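Local coordinates for Lmo0740 protein (Listeria monocytogenes, PDB 4RFA), which is probably a Crp-family transcription activator that couples a cyclic nucleotide-binding domain to a DNA-binding region, at residues 40-45 with 80-85; 26-31 with 111-116. All coordinates share one frame; numbering follows the deposited sequence.

Overall arrangement
Past helix 11-20, the chain enters interaction 2 at helix 25-28 and runs on into strand 29-35. The loop after that strand supplies 40-45, and interaction 1 closes when the chain returns at 80-85. Only after strand 103-110 does helix 111-120 close interaction 2, so the smaller loop lies within the larger. Interaction 2 joins the junction of helix 25-28 and strand 29-35 to helix 111-120 at one end of a four-stranded antiparallel sheet; interaction 1 joins a loop to strand 81-82, an edge strand of that sheet within this chain, and to the turn behind it. Their centres lie about 13 Å apart and nearest atoms about 6 Å, and both contacts reach the second subunit.

Interaction 1. Residues 40-45 with 80-85; sequences IIFEDE and NVLGID
The phenyl ring of Phe42 lays one face over the backbone of Gly83. Gly83 CA stands 3.7 Å above the ring plane, displaced from the centre toward the rim, in a CH-pi contact 23° off the ring normal. The far end of the ring does the touching: Phe42 CZ comes to 3.7 Å from Gly83 N, and Phe42 CE2 to 3.8 Å from Gly83 CA. Leu82 approaches obliquely, its CB being 4.2 Å from Phe42 CZ. With CG beside the backbone N and anti to the carbonyl carbon (chi1 -44°), the ring reaches across from its loop toward the turn. Having no side chain, Gly83 offers its main chain directly to the ring, and its positive phi of 81° bends the chain out of strand 81-82. No hydrogen bond links the segments; the join is van der Waals and CH-pi contact made by one aromatic side chain. In relatives with cyclic nucleotide-binding domains, the stretch after such a strand contains the phosphate-binding cassette; Gly83 probably corresponds to its start. Phe42 also stacks on Phe51 of strand 49-55 and touches Ile97 of strand 95-99, while Leu82 is hydrogen-bonded through its backbone to Phe51. Val81 packs on helix 126-143, and beyond the turn Ile84 and Asp85 meet Phe136 of the second subunit.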
# COMPACT_ATOMS: atom_id res chain seq x y z
N ILE A 40 13.79 13.96 -3.31
CA ILE A 40 12.99 13.96 -4.54
C ILE A 40 11.66 14.64 -4.19
O ILE A 40 10.97 14.23 -3.24
CB ILE A 40 12.80 12.50 -5.02
CG1 ILE A 40 14.15 11.91 -5.45
CG2 ILE A 40 11.79 12.40 -6.16
CD1 ILE A 40 14.14 10.41 -5.60
N ILE A 41 11.30 15.69 -4.91
CA ILE A 41 10.13 16.52 -4.54
C ILE A 41 9.22 16.63 -5.75
O ILE A 41 9.70 16.93 -6.83
CB ILE A 41 10.59 17.91 -4.06
CG1 ILE A 41 11.34 17.77 -2.72
CG2 ILE A 41 9.40 18.87 -3.91
CD1 ILE A 41 12.46 18.78 -2.53
N PHE A 42 7.93 16.37 -5.59
CA PHE A 42 6.99 16.51 -6.71
C PHE A 42 6.44 17.95 -6.78
O PHE A 42 5.76 18.37 -5.85
CB PHE A 42 5.81 15.52 -6.59
CG PHE A 42 6.22 14.10 -6.20
CD1 PHE A 42 7.28 13.46 -6.83
CD2 PHE A 42 5.50 13.41 -5.22
CE1 PHE A 42 7.64 12.17 -6.47
CE2 PHE A 42 5.85 12.12 -4.86
CZ PHE A 42 6.92 11.50 -5.49
N GLU A 43 6.72 18.70 -7.85
CA GLU A 43 6.07 20.01 -8.08
C GLU A 43 4.57 19.85 -8.24
O GLU A 43 4.12 19.11 -9.10
CB GLU A 43 6.57 20.71 -9.36
CG GLU A 43 7.67 21.74 -9.16
CD GLU A 43 9.05 21.14 -9.30
OE1 GLU A 43 9.40 20.72 -10.43
OE2 GLU A 43 9.79 21.09 -8.29
N ASP A 44 3.79 20.58 -7.45
CA ASP A 44 2.32 20.47 -7.52
C ASP A 44 1.76 21.33 -8.64
O ASP A 44 0.85 22.13 -8.43
CB ASP A 44 1.66 20.79 -6.16
CG ASP A 44 2.33 21.95 -5.43
OD1 ASP A 44 3.55 21.87 -5.19
OD2 ASP A 44 1.63 22.93 -5.10
N GLU A 45 2.31 21.16 -9.84
CA GLU A 45 1.79 21.83 -11.04
C GLU A 45 0.35 21.37 -11.29
O GLU A 45 -0.14 20.41 -10.67
CB GLU A 45 2.68 21.53 -12.26
CG GLU A 45 4.04 22.23 -12.25
CD GLU A 45 5.12 21.44 -12.97
OE1 GLU A 45 5.76 20.58 -12.33
OE2 GLU A 45 5.35 21.68 -14.17
N ASN A 80 9.97 1.14 -10.09
CA ASN A 80 8.80 1.68 -9.40
C ASN A 80 8.20 2.91 -10.05
O ASN A 80 8.92 3.75 -10.63
CB ASN A 80 9.11 2.05 -7.93
CG ASN A 80 9.40 0.85 -7.05
OD1 ASN A 80 9.87 0.99 -5.94
ND2 ASN A 80 9.14 -0.33 -7.55
N VAL A 81 6.88 3.00 -10.00
CA VAL A 81 6.18 4.22 -10.39
C VAL A 81 6.07 5.09 -9.14
O VAL A 81 5.92 4.53 -8.09
CB VAL A 81 4.76 3.94 -10.92
CG1 VAL A 81 4.25 5.11 -11.70
CG2 VAL A 81 4.77 2.74 -11.83
N LEU A 82 6.16 6.42 -9.25
CA LEU A 82 6.11 7.33 -8.10
C LEU A 82 5.20 8.48 -8.44
O LEU A 82 4.90 8.79 -9.63
CB LEU A 82 7.47 7.95 -7.73
CG LEU A 82 8.46 7.41 -6.72
CD1 LEU A 82 9.71 8.24 -6.66
CD2 LEU A 82 7.90 7.32 -5.32
N GLY A 83 4.73 9.11 -7.37
CA GLY A 83 3.86 10.25 -7.49
C GLY A 83 2.40 9.90 -7.74
O GLY A 83 1.63 10.78 -8.16
N ILE A 84 2.01 8.65 -7.52
CA ILE A 84 0.57 8.30 -7.70
C ILE A 84 -0.24 8.91 -6.56
O ILE A 84 -1.39 9.31 -6.73
CB ILE A 84 0.28 6.79 -7.73
CG1 ILE A 84 1.17 6.07 -8.76
CG2 ILE A 84 -1.21 6.55 -8.03
CD1 ILE A 84 0.70 6.07 -10.17
N ASP A 85 0.39 9.01 -5.41
CA ASP A 85 -0.15 9.68 -4.22
C ASP A 85 -0.70 11.05 -4.48
O ASP A 85 -1.65 11.48 -3.84
CB ASP A 85 0.94 9.78 -3.15
CG ASP A 85 1.31 8.43 -2.58
OD1 ASP A 85 0.52 7.47 -2.69
OD2 ASP A 85 2.40 8.33 -1.99

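Interaction 2. Residues 26-31 with 111-116; sequences YKYVTK and ADFLLN
Tyr28, the last residue of its short helix, packs closely against Phe113. Its ring and that of Phe113 are nearly parallel, the planes inclined at 26°, but slid so far apart that they barely overlap, with centroids 4.8 Å from each other. Tyr28 CD2 sits over a face of the Phe113 ring, a tight fit with 3.2 Å to Phe113 CD1. In return, Phe113 CB lies over one face of the tyrosine, 3.9 Å from the centroid of the Tyr28 ring, making a CH-pi contact. The opposite face of that tyrosine carries Lys27 CG, so the ring is sandwiched between aliphatic groups. With CG anti to the backbone N (chi1 -179°), the Phe113 ring lies against Tyr28 CB and CD2. Next, Val29 leaves the helical conformation and begins the strand; its CG2 branch meets the phenylalanine obliquely, 3.9 Å from Phe113 CE2. Thr30 pairs through its backbone with Lys108 of strand 103-110, as Tyr28 does with Asp110, whose OD1 accepts a hydrogen bond from Phe113 N. This join of helix 25-28 and the strand behind it to helix 111-120 is consistent with the cyclic nucleotide-binding fold, a beta-roll flanked by helices.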
# COMPACT_ATOMS: atom_id res chain seq x y z
N TYR A 26 9.34 14.68 -26.16
CA TYR A 26 10.21 15.56 -25.35
C TYR A 26 9.38 16.56 -24.53
O TYR A 26 9.81 17.07 -23.51
CB TYR A 26 11.18 16.32 -26.27
CG TYR A 26 12.32 15.46 -26.75
CD1 TYR A 26 13.14 14.81 -25.83
CD2 TYR A 26 12.58 15.30 -28.10
CE1 TYR A 26 14.17 14.00 -26.24
CE2 TYR A 26 13.63 14.51 -28.54
CZ TYR A 26 14.43 13.86 -27.60
OH TYR A 26 15.48 13.06 -28.01
N LYS A 27 8.20 16.84 -25.04
CA LYS A 27 7.22 17.67 -24.40
C LYS A 27 6.67 17.03 -23.13
O LYS A 27 6.41 17.72 -22.16
CB LYS A 27 6.09 17.92 -25.39
CG LYS A 27 4.83 18.55 -24.87
CD LYS A 27 4.03 19.04 -26.05
CE LYS A 27 2.68 19.59 -25.65
NZ LYS A 27 1.95 20.00 -26.88
N TYR A 28 6.50 15.72 -23.12
CA TYR A 28 5.89 15.06 -21.98
C TYR A 28 6.83 14.20 -21.11
O TYR A 28 6.40 13.67 -20.08
CB TYR A 28 4.72 14.21 -22.48
CG TYR A 28 3.57 15.01 -23.07
CD1 TYR A 28 3.00 16.06 -22.37
CD2 TYR A 28 3.04 14.70 -24.33
CE1 TYR A 28 1.94 16.79 -22.89
CE2 TYR A 28 1.97 15.41 -24.85
CZ TYR A 28 1.43 16.46 -24.12
OH TYR A 28 0.38 17.21 -24.60
N VAL A 29 8.07 14.00 -21.54
CA VAL A 29 8.93 13.04 -20.89
C VAL A 29 10.23 13.73 -20.60
O VAL A 29 10.85 14.25 -21.49
CB VAL A 29 9.25 11.82 -21.76
CG1 VAL A 29 10.22 10.92 -21.03
CG2 VAL A 29 7.98 11.09 -22.20
N THR A 30 10.67 13.67 -19.37
CA THR A 30 11.77 14.49 -18.90
C THR A 30 12.59 13.62 -17.96
O THR A 30 12.02 12.80 -17.31
CB THR A 30 11.18 15.72 -18.18
OG1 THR A 30 11.13 16.81 -19.11
CG2 THR A 30 11.93 16.12 -16.99
N LYS A 31 13.89 13.83 -17.87
CA LYS A 31 14.79 13.02 -17.06
C LYS A 31 15.36 13.88 -15.94
O LYS A 31 15.64 15.07 -16.14
CB LYS A 31 15.94 12.58 -17.94
CG LYS A 31 16.83 11.52 -17.36
CD LYS A 31 17.77 10.96 -18.42
CE LYS A 31 18.86 11.94 -18.78
NZ LYS A 31 19.77 12.22 -17.64
N ALA A 111 1.24 12.86 -17.04
CA ALA A 111 0.28 11.82 -16.75
C ALA A 111 -0.86 11.73 -17.79
O ALA A 111 -1.26 10.62 -18.22
CB ALA A 111 -0.30 12.08 -15.36
N ASP A 112 -1.37 12.87 -18.21
CA ASP A 112 -2.33 12.86 -19.35
C ASP A 112 -1.78 12.10 -20.59
O ASP A 112 -2.48 11.23 -21.14
CB ASP A 112 -2.74 14.29 -19.75
CG ASP A 112 -4.07 14.71 -19.14
OD1 ASP A 112 -4.27 14.54 -17.92
OD2 ASP A 112 -4.93 15.21 -19.91
N PHE A 113 -0.54 12.43 -20.98
CA PHE A 113 0.18 11.73 -22.05
C PHE A 113 0.20 10.25 -21.79
O PHE A 113 -0.24 9.45 -22.59
CB PHE A 113 1.63 12.22 -22.13
CG PHE A 113 2.47 11.57 -23.21
CD1 PHE A 113 2.09 11.63 -24.56
CD2 PHE A 113 3.71 11.01 -22.91
CE1 PHE A 113 2.90 11.07 -25.56
CE2 PHE A 113 4.52 10.47 -23.90
CZ PHE A 113 4.12 10.50 -25.22
N LEU A 114 0.74 9.88 -20.65
CA LEU A 114 0.92 8.49 -20.32
C LEU A 114 -0.45 7.82 -20.31
O LEU A 114 -0.61 6.74 -20.89
CB LEU A 114 1.61 8.32 -18.95
CG LEU A 114 1.72 6.86 -18.53
CD1 LEU A 114 2.52 6.04 -19.53
CD2 LEU A 114 2.32 6.75 -17.13
N LEU A 115 -1.42 8.48 -19.67
CA LEU A 115 -2.81 7.95 -19.61
C LEU A 115 -3.51 7.81 -20.96
O LEU A 115 -4.57 7.19 -21.04
CB LEU A 115 -3.70 8.81 -18.68
N ASN A 116 -2.93 8.41 -22.00
CA ASN A 116 -3.47 8.29 -23.36
C ASN A 116 -2.86 7.17 -24.17
O ASN A 116 -3.50 6.64 -25.09
CB ASN A 116 -3.26 9.60 -24.13
CG ASN A 116 -4.37 10.59 -23.90
OD1 ASN A 116 -5.54 10.21 -23.80
ND2 ASN A 116 -4.03 11.87 -23.84